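Local coordinates for protein TRAP-type transporter, periplasmic component (Cupriavidus necator, PDB 4P8B) that binds (S)-2-acetolactate and, as the periplasmic solute-binding component of a TRAP-type transporter, probably delivers it to the membrane permease, at residues V105-L110 with F136-K141; L123-Q128 with E336-K341; V145-G150 with E262-A267; P289-M294 with V299-L304. All coordinates share one frame; numbering follows the deposited sequence. Where two conformers were deposited one is given.

Contact 1 of 4, residues V105-L110 with F136-K141; sequences VRELNL and FATLEK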
loop_
_atom_site.group_PDB
_atom_site.type_symbol
_atom_site.label_atom_id
_atom_site.label_comp_id
_atom_site.label_asym_id
_atom_site.label_seq_id
_atom_site.Cartn_x
_atom_site.Cartn_y
_atom_site.Cartn_z
ATOM N N VAL A 105 -0.120 4.285 -13.548
ATOM C CA VAL A 105 -1.503 3.841 -13.694
ATOM C C VAL A 105 -2.367 4.763 -12.844
ATOM O O VAL A 105 -2.530 4.535 -11.641
ATOM C CB VAL A 105 -1.679 2.385 -13.244
ATOM C CG1 VAL A 105 -3.101 1.892 -13.584
ATOM C CG2 VAL A 105 -0.618 1.489 -13.895
ATOM N N ARG A 106 -2.904 5.808 -13.460
ATOM C CA ARG A 106 -3.583 6.872 -12.713
ATOM C C ARG A 106 -4.747 6.369 -11.869
ATOM O O ARG A 106 -5.047 6.945 -10.831
ATOM C CB ARG A 106 -4.080 7.980 -13.636
ATOM C CG ARG A 106 -5.341 7.602 -14.396
ATOM C CD ARG A 106 -5.818 8.716 -15.303
ATOM N NE ARG A 106 -5.040 8.781 -16.522
ATOM C CZ ARG A 106 -5.118 7.880 -17.501
ATOM N NH1 ARG A 106 -5.925 6.831 -17.387
ATOM N NH2 ARG A 106 -4.377 8.014 -18.593
ATOM N N GLU A 107 -5.412 5.309 -12.308
ATOM C CA GLU A 107 -6.577 4.806 -11.585
ATOM C C GLU A 107 -6.212 4.294 -10.198
ATOM O O GLU A 107 -7.059 4.263 -9.311
ATOM C CB GLU A 107 -7.253 3.680 -12.374
ATOM C CG GLU A 107 -7.904 4.097 -13.672
ATOM C CD GLU A 107 -6.941 4.279 -14.846
ATOM O OE1 GLU A 107 -5.730 3.949 -14.751
ATOM O OE2 GLU A 107 -7.401 4.779 -15.883
ATOM N N LEU A 108 -4.949 3.908 -9.989
ATOM C CA LEU A 108 -4.549 3.405 -8.694
ATOM C C LEU A 108 -4.515 4.509 -7.625
ATOM O O LEU A 108 -4.499 4.204 -6.443
ATOM C CB LEU A 108 -3.204 2.670 -8.775
ATOM C CG LEU A 108 -3.201 1.421 -9.648
ATOM C CD1 LEU A 108 -1.811 0.839 -9.668
ATOM C CD2 LEU A 108 -4.192 0.390 -9.133
ATOM N N ASN A 109 -4.556 5.777 -8.058
ATOM C CA ASN A 109 -4.710 6.877 -7.112
ATOM C C ASN A 109 -6.051 6.822 -6.346
ATOM O O ASN A 109 -6.198 7.479 -5.334
ATOM C CB ASN A 109 -4.597 8.228 -7.807
ATOM C CG ASN A 109 -3.187 8.576 -8.215
ATOM O OD1 ASN A 109 -2.323 8.781 -7.373
ATOM N ND2 ASN A 109 -2.961 8.682 -9.515
ATOM N N LEU A 110 -7.010 6.043 -6.828
ATOM C CA LEU A 110 -8.295 5.931 -6.165
ATOM C C LEU A 110 -8.134 5.577 -4.690
ATOM O O LEU A 110 -8.806 6.148 -3.825
ATOM C CB LEU A 110 -9.150 4.893 -6.880
ATOM C CG LEU A 110 -10.607 4.784 -6.455
ATOM C CD1 LEU A 110 -11.489 4.424 -7.639
ATOM C CD2 LEU A 110 -10.769 3.741 -5.361
ATOM N N PHE A 136 -8.391 -4.023 -12.383
ATOM C CA PHE A 136 -7.724 -5.188 -12.973
ATOM C C PHE A 136 -7.764 -5.163 -14.500
ATOM O O PHE A 136 -6.763 -5.451 -15.148
ATOM C CB PHE A 136 -8.304 -6.502 -12.450
ATOM C CG PHE A 136 -7.631 -7.017 -11.194
ATOM C CD1 PHE A 136 -7.024 -6.163 -10.297
ATOM C CD2 PHE A 136 -7.631 -8.382 -10.926
ATOM C CE1 PHE A 136 -6.389 -6.666 -9.146
ATOM C CE2 PHE A 136 -7.005 -8.877 -9.781
ATOM C CZ PHE A 136 -6.410 -8.020 -8.902
ATOM N N ALA A 137 -8.906 -4.787 -15.078
ATOM C CA ALA A 137 -9.001 -4.699 -16.537
ATOM C C ALA A 137 -8.025 -3.663 -17.083
ATOM O O ALA A 137 -7.389 -3.894 -18.126
ATOM C CB ALA A 137 -10.423 -4.365 -16.967
ATOM N N THR A 138 -7.887 -2.542 -16.382
ATOM C CA THR A 138 -6.977 -1.492 -16.801
ATOM C C THR A 138 -5.533 -2.002 -16.752
ATOM O O THR A 138 -4.729 -1.763 -17.661
ATOM C CB THR A 138 -7.136 -0.245 -15.919
ATOM O OG1 THR A 138 -8.421 0.362 -16.155
ATOM C CG2 THR A 138 -6.039 0.772 -16.217
ATOM N N LEU A 139 -5.191 -2.723 -15.688
ATOM C CA LEU A 139 -3.844 -3.260 -15.560
ATOM C C LEU A 139 -3.522 -4.278 -16.654
ATOM O O LEU A 139 -2.435 -4.257 -17.238
ATOM C CB LEU A 139 -3.664 -3.896 -14.177
ATOM C CG LEU A 139 -3.639 -2.942 -12.996
ATOM C CD1 LEU A 139 -3.661 -3.737 -11.705
ATOM C CD2 LEU A 139 -2.413 -2.062 -13.073
ATOM N N GLU A 140 -4.471 -5.163 -16.936
ATOM C CA GLU A 140 -4.277 -6.197 -17.941
ATOM C C GLU A 140 -3.966 -5.557 -19.295
ATOM O O GLU A 140 -3.071 -6.004 -20.022
ATOM C CB GLU A 140 -5.506 -7.108 -18.008
ATOM C CG GLU A 140 -5.250 -8.411 -18.753
ATOM C CD GLU A 140 -5.233 -8.224 -20.255
ATOM O OE1 GLU A 140 -5.891 -7.280 -20.741
ATOM O OE2 GLU A 140 -4.557 -9.020 -20.946
ATOM N N LYS A 141 -4.672 -4.482 -19.620
ATOM C CA LYS A 141 -4.477 -3.833 -20.914
ATOM C C LYS A 141 -3.096 -3.211 -20.978
ATOM O O LYS A 141 -2.522 -3.060 -22.062
ATOM C CB LYS A 141 -5.543 -2.758 -21.153
ATOM C CG LYS A 141 -6.934 -3.302 -21.429
ATOM C CD LYS A 141 -7.918 -2.172 -21.702
ATOM C CE LYS A 141 -9.295 -2.695 -22.122
ATOM N NZ LYS A 141 -10.104 -3.165 -20.953
#
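Val105 meets Leu139 and Thr138 in a small, mainly apolar contact between a loop with a 3-10 turn and helix 130-141. Residues 106-110 are 3-10, and the 3-10 segment runs on beyond them. They lie in the loop after helix 98-101. The side chain of Val105 is about 10 Å from that of Asn100, which binds acetolactate, but Val105 is not itself part of the pocket. CD2 of Leu139 carries the apolar part. It lies 4.0 Å from Val105 CG1 and is nearly as close to CG2, so one methyl meets both branches of the valine. The two side chains cross at about a right angle. Val105 and Thr138 instead slide past each other in opposite directions.

The methyl of Thr138 also meets Glu107: CG2 is 3.5 Å from Glu107 OE1. OG1 of the threonine is beside the backbone N (chi1 -68°), which leaves CG2 anti to that N and facing the loop. OG1 makes a weak hydrogen bond to Ser134 O within the helix. Glu107 bends at chi2 (79°). Its other oxygen, OE2, forms a salt bridge with Arg106 NH1 at 2.9 Å, at the edge of the guanidinium and in its plane. The N-H is bent there (125°), so the hydrogen bond is weak.

The carboxylate of Glu107 thus pairs its charge with Arg106, through a weak hydrogen bond, and offers Thr138 only a van der Waals contact. The join to the helix rests on methyl packing.

Contact 2 of 4, residues L123-Q128 with E336-K341; sequences LDALTQ and EGAIAK
Leu126 and Ile339 cross obliquely, branch against branch. Leu126 CD2 lies 4.0 Å from Ile339 CG1 and 4.1 Å from Ile339 CD1. The second methyl of the leucine, CD1, reaches the same Ile339 CD1 at 4.2 Å. The fork of the leucine therefore meets the longer branch of the isoleucine. That branch is anti to the carbonyl carbon (chi1 -69°) and runs on extended, which brings its CD1 up to the leucine. Both residues are buried.

Beside this pair the helices come together through alanines. Ala125 and Ala338 point their CB atoms toward the opposite segment, and the two CB atoms are 4.4 Å apart. Each methyl also rests near a backbone oxygen across the contact: Ala125 CB is 3.8 Å from Ala338 O. Ala338 CB touches Leu126 CD2 as well, at 4.2 Å, so it joins the alanine pair to the leucine.

This is a helix-helix packing contact. It sets helix 329-340, the last helix of the chain, against helix 120-127. The short segments cross at 129°, and their axes approach to 8.6 Å, with the small alanines at the closest CA pair. The contact lies away from the ligand pocket of this family 7 solute-binding protein.

Charged residues flank the packing. Asp124 forms a salt bridge with Arg280. Glu336 OE2 is held by Lys324 NZ and Tyr320 OH. Ile339 also packs on Leu116 and Pro118 of the loop before helix 120-127.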
loop_
_atom_site.group_PDB
_atom_site.type_symbol
_atom_site.label_atom_id
_atom_site.label_comp_id
_atom_site.label_asym_id
_atom_site.label_seq_id
_atom_site.Cartn_x
_atom_site.Cartn_y
_atom_site.Cartn_z
ATOM N N LEU A 123 -12.790 -0.847 2.175
ATOM C CA LEU A 123 -11.727 -1.268 1.295
ATOM C C LEU A 123 -12.119 -2.555 0.570
ATOM O O LEU A 123 -11.929 -2.689 -0.651
ATOM C CB LEU A 123 -10.439 -1.453 2.121
ATOM C CG LEU A 123 -9.194 -2.018 1.442
ATOM C CD1 LEU A 123 -8.846 -1.249 0.201
ATOM C CD2 LEU A 123 -8.002 -2.046 2.394
ATOM N N ASP A 124 -12.675 -3.510 1.311
ATOM C CA ASP A 124 -13.076 -4.779 0.716
ATOM C C ASP A 124 -14.172 -4.569 -0.319
ATOM O O ASP A 124 -14.231 -5.288 -1.311
ATOM C CB ASP A 124 -13.534 -5.769 1.797
ATOM C CG ASP A 124 -12.376 -6.305 2.632
ATOM O OD1 ASP A 124 -11.222 -6.272 2.155
ATOM O OD2 ASP A 124 -12.645 -6.799 3.744
ATOM N N ALA A 125 -15.061 -3.601 -0.094
ATOM C CA ALA A 125 -16.122 -3.318 -1.062
ATOM C C ALA A 125 -15.542 -2.869 -2.392
ATOM O O ALA A 125 -16.153 -3.091 -3.430
ATOM C CB ALA A 125 -17.087 -2.287 -0.522
ATOM N N LEU A 126 -14.381 -2.247 -2.361
ATOM C CA LEU A 126 -13.710 -1.834 -3.587
ATOM C C LEU A 126 -12.983 -3.003 -4.229
ATOM O O LEU A 126 -13.234 -3.336 -5.392
ATOM C CB LEU A 126 -12.766 -0.664 -3.334
ATOM C CG LEU A 126 -13.403 0.563 -2.688
ATOM C CD1 LEU A 126 -12.414 1.703 -2.702
ATOM C CD2 LEU A 126 -14.676 0.940 -3.389
ATOM N N THR A 127 -12.093 -3.644 -3.486
ATOM C CA THR A 127 -11.250 -4.658 -4.102
ATOM C C THR A 127 -12.066 -5.865 -4.557
ATOM O O THR A 127 -11.729 -6.503 -5.565
ATOM C CB THR A 127 -10.176 -5.147 -3.141
ATOM O OG1 THR A 127 -10.825 -5.698 -1.990
ATOM C CG2 THR A 127 -9.220 -4.012 -2.728
ATOM N N GLN A 128 -13.157 -6.174 -3.852
ATOM C CA GLN A 128 -13.938 -7.369 -4.150
ATOM C C GLN A 128 -15.118 -7.057 -5.061
ATOM O O GLN A 128 -15.867 -7.955 -5.404
ATOM C CB GLN A 128 -14.428 -8.029 -2.855
ATOM C CG GLN A 128 -13.277 -8.411 -1.947
ATOM C CD GLN A 128 -13.690 -8.788 -0.543
ATOM O OE1 GLN A 128 -14.858 -8.694 -0.173
ATOM N NE2 GLN A 128 -12.709 -9.190 0.267
ATOM N N GLU A 336 -17.532 5.345 -4.315
ATOM C CA GLU A 336 -18.347 6.016 -3.296
ATOM C C GLU A 336 -19.617 5.237 -3.033
ATOM O O GLU A 336 -20.038 5.060 -1.894
ATOM C CB GLU A 336 -18.656 7.453 -3.716
ATOM C CG GLU A 336 -17.433 8.360 -3.757
ATOM C CD GLU A 336 -17.653 9.663 -4.500
ATOM O OE1 GLU A 336 -18.726 9.838 -5.124
ATOM O OE2 GLU A 336 -16.760 10.535 -4.464
ATOM N N GLY A 337 -20.259 4.785 -4.103
ATOM C CA GLY A 337 -21.492 4.034 -3.957
ATOM C C GLY A 337 -21.325 2.668 -3.329
ATOM O O GLY A 337 -22.129 2.255 -2.503
ATOM N N ALA A 338 -20.282 1.959 -3.727
ATOM C CA ALA A 338 -19.987 0.659 -3.133
ATOM C C ALA A 338 -19.741 0.776 -1.633
ATOM O O ALA A 338 -20.189 -0.063 -0.845
ATOM C CB ALA A 338 -18.780 0.035 -3.822
ATOM N N ILE A 339 -19.033 1.831 -1.248
ATOM C CA ILE A 339 -18.779 2.094 0.153
ATOM C C ILE A 339 -20.086 2.440 0.896
ATOM O O ILE A 339 -20.354 1.907 1.965
ATOM C CB ILE A 339 -17.713 3.187 0.275
ATOM C CG1 ILE A 339 -16.385 2.610 -0.208
ATOM C CG2 ILE A 339 -17.631 3.724 1.690
ATOM C CD1 ILE A 339 -15.352 3.674 -0.452
ATOM N N ALA A 340 -20.934 3.278 0.303
ATOM C CA ALA A 340 -22.187 3.652 0.939
ATOM C C ALA A 340 -23.090 2.446 1.167
ATOM O O ALA A 340 -23.857 2.422 2.131
ATOM C CB ALA A 340 -22.916 4.694 0.106
ATOM N N LYS A 341 -23.013 1.456 0.271
ATOM C CA LYS A 341 -23.872 0.279 0.342
ATOM C C LYS A 341 -23.243 -0.905 1.069
ATOM O O LYS A 341 -23.858 -1.966 1.184
ATOM C CB LYS A 341 -24.287 -0.153 -1.062
ATOM C CG LYS A 341 -25.114 0.869 -1.803
ATOM C CD LYS A 341 -25.431 0.375 -3.197
ATOM C CE LYS A 341 -26.428 1.271 -3.905
ATOM N NZ LYS A 341 -26.712 0.750 -5.271
#

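Contact 3 of 4, residues V145-G150 with E262-A267; sequences VPLAWG and EIVKQA
Strand 144-154 passes beside helix 258-279, and the two backbones come nearest at Leu147 and Lys265, whose CA atoms are 5.5 Å apart. The strand is an outermost strand of the five-stranded mixed sheet. It bonds to antiparallel strand 241-249 along one side. Leu147 and Ala148 both pair with Phe246, which makes a classic beta bulge; the phi/psi of Leu147, -122/-30°, is its sign.

Leu147 carries the contact. Its CB points toward the helix, and its two methyls divide the helix surface between them. CD1 lies 4.0 Å from Lys265 CA and 4.1 Å from Val264 CG1. CD2 lies along the lysine chain, 4.0 Å from Lys265 CG and about as near to its CB and CD. The lysine leaves the helix with CG anti to the backbone N (chi1 179°) and stays extended to NZ. That shape lays its methylenes beside the leucine and carries the ammonium group past it. Trp52 of helix 44-59 and Trp253 of helix 250-255 also touch Leu147.

A water joins the end of the lysine to the strand. Lys265 NZ donates to it at 3.0 Å, and the water donates to Pro146 O at 2.8 Å. Lys265 therefore does two jobs: its aliphatic part covers a buried leucine, and its charge is carried out to a hydrated backbone carbonyl. Direct apolar packing and a single water bridge together tie the helix to the edge of the sheet.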
loop_
_atom_site.group_PDB
_atom_site.type_symbol
_atom_site.label_atom_id
_atom_site.label_comp_id
_atom_site.label_asym_id
_atom_site.label_seq_id
_atom_site.Cartn_x
_atom_site.Cartn_y
_atom_site.Cartn_z
ATOM N N VAL A 145 -0.346 -8.622 -15.790
ATOM C CA VAL A 145 -1.480 -9.499 -15.535
ATOM C C VAL A 145 -1.754 -9.550 -14.038
ATOM O O VAL A 145 -0.941 -10.101 -13.270
ATOM C CB VAL A 145 -1.205 -10.913 -16.049
ATOM C CG1 VAL A 145 -2.409 -11.821 -15.804
ATOM C CG2 VAL A 145 -0.855 -10.891 -17.547
ATOM N N PRO A 146 -2.879 -8.963 -13.599
ATOM C CA PRO A 146 -3.219 -8.984 -12.176
ATOM C C PRO A 146 -3.938 -10.251 -11.769
ATOM O O PRO A 146 -4.823 -10.712 -12.517
ATOM C CB PRO A 146 -4.148 -7.786 -12.030
ATOM C CG PRO A 146 -4.900 -7.771 -13.330
ATOM C CD PRO A 146 -3.907 -8.257 -14.386
ATOM N N LEU A 147 -3.592 -10.812 -10.619
ATOM C CA LEU A 147 -4.097 -12.112 -10.205
ATOM C C LEU A 147 -4.836 -12.121 -8.866
ATOM O O LEU A 147 -5.678 -12.981 -8.636
ATOM C CB LEU A 147 -2.945 -13.104 -10.122
ATOM C CG LEU A 147 -2.202 -13.353 -11.441
ATOM C CD1 LEU A 147 -1.040 -14.312 -11.211
ATOM C CD2 LEU A 147 -3.116 -13.881 -12.555
ATOM N N ALA A 148 -4.462 -11.229 -7.949
ATOM C CA ALA A 148 -5.067 -11.222 -6.627
ATOM C C ALA A 148 -4.751 -9.942 -5.902
ATOM O O ALA A 148 -3.845 -9.202 -6.281
ATOM C CB ALA A 148 -4.557 -12.391 -5.810
ATOM N N TRP A 149 -5.525 -9.701 -4.849
ATOM C CA TRP A 149 -5.333 -8.580 -3.946
ATOM C C TRP A 149 -4.750 -9.024 -2.618
ATOM O O TRP A 149 -5.120 -10.066 -2.064
ATOM C CB TRP A 149 -6.675 -7.892 -3.643
ATOM C CG TRP A 149 -7.361 -7.260 -4.819
ATOM C CD1 TRP A 149 -8.273 -7.845 -5.650
ATOM C CD2 TRP A 149 -7.171 -5.933 -5.303
ATOM N NE1 TRP A 149 -8.654 -6.957 -6.614
ATOM C CE2 TRP A 149 -8.009 -5.773 -6.426
ATOM C CE3 TRP A 149 -6.381 -4.851 -4.884
ATOM C CZ2 TRP A 149 -8.067 -4.578 -7.148
ATOM C CZ3 TRP A 149 -6.461 -3.669 -5.589
ATOM C CH2 TRP A 149 -7.293 -3.545 -6.720
ATOM N N GLY A 150 -3.853 -8.189 -2.108
ATOM C CA GLY A 150 -3.390 -8.241 -0.727
ATOM C C GLY A 150 -3.628 -6.896 -0.079
ATOM O O GLY A 150 -4.447 -6.097 -0.522
ATOM N N GLU A 262 -3.107 -21.273 -14.368
ATOM C CA GLU A 262 -4.147 -21.518 -13.375
ATOM C C GLU A 262 -3.565 -21.760 -11.980
ATOM O O GLU A 262 -4.058 -21.223 -10.980
ATOM C CB GLU A 262 -5.009 -22.713 -13.787
ATOM C CG GLU A 262 -6.123 -22.985 -12.818
ATOM C CD GLU A 262 -6.965 -21.757 -12.567
ATOM O OE1 GLU A 262 -7.156 -20.973 -13.521
ATOM O OE2 GLU A 262 -7.418 -21.562 -11.416
ATOM N N ILE A 263 -2.519 -22.567 -11.899
ATOM C CA ILE A 263 -1.841 -22.821 -10.634
ATOM C C ILE A 263 -1.290 -21.528 -10.013
ATOM O O ILE A 263 -1.480 -21.267 -8.828
ATOM C CB ILE A 263 -0.690 -23.803 -10.825
ATOM C CG1 ILE A 263 -1.265 -25.148 -11.253
ATOM C CG2 ILE A 263 0.115 -23.960 -9.539
ATOM C CD1 ILE A 263 -1.758 -25.981 -10.114
ATOM N N VAL A 264 -0.613 -20.724 -10.820
ATOM C CA VAL A 264 0.004 -19.503 -10.321
ATOM C C VAL A 264 -1.054 -18.501 -9.838
ATOM O O VAL A 264 -0.869 -17.855 -8.795
ATOM C CB VAL A 264 0.933 -18.876 -11.379
ATOM C CG1 VAL A 264 1.463 -17.521 -10.890
ATOM C CG2 VAL A 264 2.107 -19.809 -11.656
ATOM N N LYS A 265 -2.150 -18.388 -10.580
ATOM C CA LYS A 265 -3.263 -17.531 -10.208
ATOM C C LYS A 265 -3.888 -18.001 -8.911
ATOM O O LYS A 265 -4.072 -17.205 -8.002
ATOM C CB LYS A 265 -4.312 -17.488 -11.318
ATOM C CG LYS A 265 -5.524 -16.631 -10.976
ATOM C CD LYS A 265 -6.355 -16.353 -12.217
ATOM C CE LYS A 265 -7.468 -15.356 -11.927
ATOM N NZ LYS A 265 -8.107 -14.845 -13.176
ATOM N N GLN A 266 -4.211 -19.284 -8.784
ATOM C CA GLN A 266 -4.829 -19.742 -7.538
ATOM C C GLN A 266 -3.866 -19.588 -6.353
ATOM O O GLN A 266 -4.281 -19.308 -5.222
ATOM C CB GLN A 266 -5.310 -21.193 -7.655
ATOM C CG GLN A 266 -6.053 -21.678 -6.425
ATOM C CD GLN A 266 -7.328 -20.886 -6.169
ATOM O OE1 GLN A 266 -8.142 -20.703 -7.068
ATOM N NE2 GLN A 266 -7.501 -20.411 -4.937
ATOM N N ALA A 267 -2.579 -19.768 -6.604
ATOM C CA ALA A 267 -1.588 -19.588 -5.557
ATOM C C ALA A 267 -1.556 -18.126 -5.092
ATOM O O ALA A 267 -1.439 -17.860 -3.892
ATOM C CB ALA A 267 -0.220 -20.034 -6.031
HETATM O O HOH W 1 -7.326 -12.008 -12.501
#

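Contact 4 of 4, residues P289-M294 with V299-L304; sequences PAWKDM and VKVTHL
Helix 289-295 turns into strand 300-302 through a tight connection, and the CA atoms of Met294 and Val299 stand 5.7 Å apart. A weak hydrogen bond marks the turn, from Val299 N to Met294 O at 3.4 Å with an angle of 148° at the hydrogen. The same carbonyl oxygen meets the valine side chain, since Val299 CB and CG2 both lie 3.4 Å from Met294 O. Met294, a selenomethionine, offers its CB to Val299 CB at 4.3 Å, while the rest of its chain leads away.

One turn earlier, Trp291 and Val301 cross at about a right angle. Val301 CG2 comes obliquely to the indole. It lies 4.0 Å from Trp291 O and 4.1 Å from Trp291 CE3, while CG1, anti to the backbone N (chi1 -179°), reaches Trp291 CB.

Strand 300-302 is an outermost strand of the four-stranded mixed sheet, paired with strand 233-235. The helix packs against it. Helix 218-223 meets Trp291 and Met294 as well, with Phe221 edge-to-face to the indole. The side chain of Trp291 is about 8 Å from that of Asn216, an acetolactate-binding residue on strand 213-216.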
loop_
_atom_site.group_PDB
_atom_site.type_symbol
_atom_site.label_atom_id
_atom_site.label_comp_id
_atom_site.label_asym_id
_atom_site.label_seq_id
_atom_site.Cartn_x
_atom_site.Cartn_y
_atom_site.Cartn_z
ATOM N N PRO A 289 -5.800 -3.774 19.546
ATOM C CA PRO A 289 -4.684 -4.279 20.352
ATOM C C PRO A 289 -3.325 -4.015 19.719
ATOM O O PRO A 289 -2.355 -3.809 20.448
ATOM C CB PRO A 289 -4.933 -5.793 20.410
ATOM C CG PRO A 289 -6.349 -5.988 20.022
ATOM C CD PRO A 289 -6.749 -4.837 19.170
ATOM N N ALA A 290 -3.236 -4.004 18.393
ATOM C CA ALA A 290 -1.940 -3.860 17.780
ATOM C C ALA A 290 -1.344 -2.492 18.090
ATOM O O ALA A 290 -0.140 -2.373 18.285
ATOM C CB ALA A 290 -2.036 -4.086 16.285
ATOM N N TRP A 291 -2.170 -1.453 18.112
ATOM C CA TRP A 291 -1.655 -0.137 18.489
ATOM C C TRP A 291 -1.343 -0.050 19.989
ATOM O O TRP A 291 -0.405 0.638 20.388
ATOM C CB TRP A 291 -2.609 0.983 18.032
ATOM C CG TRP A 291 -2.436 1.296 16.569
ATOM C CD1 TRP A 291 -3.366 1.162 15.571
ATOM C CD2 TRP A 291 -1.246 1.787 15.945
ATOM N NE1 TRP A 291 -2.819 1.537 14.365
ATOM C CE2 TRP A 291 -1.514 1.915 14.568
ATOM C CE3 TRP A 291 0.032 2.107 16.412
ATOM C CZ2 TRP A 291 -0.559 2.379 13.666
ATOM C CZ3 TRP A 291 0.980 2.553 15.509
ATOM C CH2 TRP A 291 0.674 2.676 14.141
ATOM N N LYS A 292 -2.086 -0.771 20.816
ATOM C CA LYS A 292 -1.751 -0.821 22.234
ATOM C C LYS A 292 -0.383 -1.451 22.425
ATOM O O LYS A 292 0.363 -1.069 23.331
ATOM C CB LYS A 292 -2.822 -1.592 22.996
ATOM C CG LYS A 292 -4.154 -0.864 23.029
ATOM C CD LYS A 292 -5.228 -1.682 23.733
ATOM C CE LYS A 292 -6.576 -0.970 23.701
ATOM N NZ LYS A 292 -7.669 -1.802 24.292
ATOM N N ASP A 293 -0.040 -2.420 21.585
ATOM C CA ASP A 293 1.287 -3.017 21.628
ATOM C C ASP A 293 2.375 -1.967 21.399
ATOM O O ASP A 293 3.460 -2.052 21.975
ATOM C CB ASP A 293 1.403 -4.143 20.596
ATOM C CG ASP A 293 0.527 -5.332 20.939
ATOM O OD1 ASP A 293 0.200 -5.499 22.135
ATOM O OD2 ASP A 293 0.171 -6.092 20.008
HETATM N N MSE A 294 2.093 -0.983 20.559
HETATM C CA MSE A 294 3.047 0.082 20.253
HETATM C C MSE A 294 3.108 1.079 21.402
HETATM O O MSE A 294 4.186 1.555 21.753
HETATM C CB MSE A 294 2.631 0.790 18.974
HETATM C CG MSE A 294 2.643 -0.094 17.765
HETATM SE SE MSE A 294 4.347 -0.916 17.381
HETATM C CE MSE A 294 4.016 -2.643 18.194
ATOM N N VAL A 299 5.047 4.717 22.539
ATOM C CA VAL A 299 4.363 5.503 21.513
ATOM C C VAL A 299 3.046 6.084 22.018
ATOM O O VAL A 299 2.204 5.359 22.543
ATOM C CB VAL A 299 4.099 4.646 20.275
ATOM C CG1 VAL A 299 3.413 5.458 19.182
ATOM C CG2 VAL A 299 5.402 4.076 19.747
ATOM N N LYS A 300 2.886 7.398 21.895
ATOM C CA LYS A 300 1.611 8.032 22.219
ATOM C C LYS A 300 0.700 7.929 21.005
ATOM O O LYS A 300 0.938 8.572 19.999
ATOM C CB LYS A 300 1.784 9.496 22.583
ATOM C CG LYS A 300 0.493 10.139 23.013
ATOM C CD LYS A 300 0.688 11.581 23.430
ATOM C CE LYS A 300 -0.638 12.202 23.817
ATOM N NZ LYS A 300 -0.982 11.795 25.197
ATOM N N VAL A 301 -0.340 7.112 21.120
ATOM C CA VAL A 301 -1.275 6.868 20.020
ATOM C C VAL A 301 -2.543 7.653 20.292
ATOM O O VAL A 301 -3.154 7.530 21.346
ATOM C CB VAL A 301 -1.605 5.368 19.884
ATOM C CG1 VAL A 301 -2.573 5.124 18.707
ATOM C CG2 VAL A 301 -0.350 4.564 19.683
ATOM N N THR A 302 -2.915 8.460 19.301
ATOM C CA THR A 302 -4.069 9.341 19.368
ATOM C C THR A 302 -5.165 8.833 18.442
ATOM O O THR A 302 -4.911 8.543 17.279
ATOM C CB THR A 302 -3.642 10.746 18.920
ATOM O OG1 THR A 302 -2.704 11.270 19.872
ATOM C CG2 THR A 302 -4.829 11.677 18.789
ATOM N N HIS A 303 -6.367 8.725 18.982
ATOM C CA HIS A 303 -7.564 8.376 18.220
ATOM C C HIS A 303 -8.449 9.614 18.141
ATOM O O HIS A 303 -8.778 10.223 19.155
ATOM C CB HIS A 303 -8.274 7.203 18.911
ATOM C CG HIS A 303 -7.382 6.009 19.111
ATOM N ND1 HIS A 303 -7.154 5.080 18.122
ATOM C CD2 HIS A 303 -6.639 5.616 20.175
ATOM C CE1 HIS A 303 -6.312 4.162 18.563
ATOM N NE2 HIS A 303 -5.998 4.455 19.814
ATOM N N LEU A 304 -8.808 10.005 16.919
ATOM C CA LEU A 304 -9.601 11.213 16.686
ATOM C C LEU A 304 -11.074 11.044 17.055
ATOM O O LEU A 304 -11.648 9.962 16.899
ATOM C CB LEU A 304 -9.553 11.606 15.193
ATOM C CG LEU A 304 -8.149 11.829 14.623
ATOM C CD1 LEU A 304 -8.243 12.242 13.172
ATOM C CD2 LEU A 304 -7.440 12.889 15.421
#

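How the contacts relate
Contacts 1, 2 and 3 are joined neighbours, while contact 4 lies across the chain's centre from contacts 1 and 3. In the conformer given for Leu110, its CD2 packs 3.7 Å from Leu126 CD1, linking contacts 1 and 2. Trp149 links contact 3 to both: its ring stacks with Phe136 of contact 1, and its NE1 packs near Thr127 O of contact 2. Helix 130-141 is followed, after two residues, by strand 144-154. Contacts 3 and 4 are buried, each setting a helix on an outer strand, but of different sheets. Contacts 1 and 2 are partly buried. All rest on apolar packing; contact 3 adds a water bridge and contact 4 a weak backbone bond.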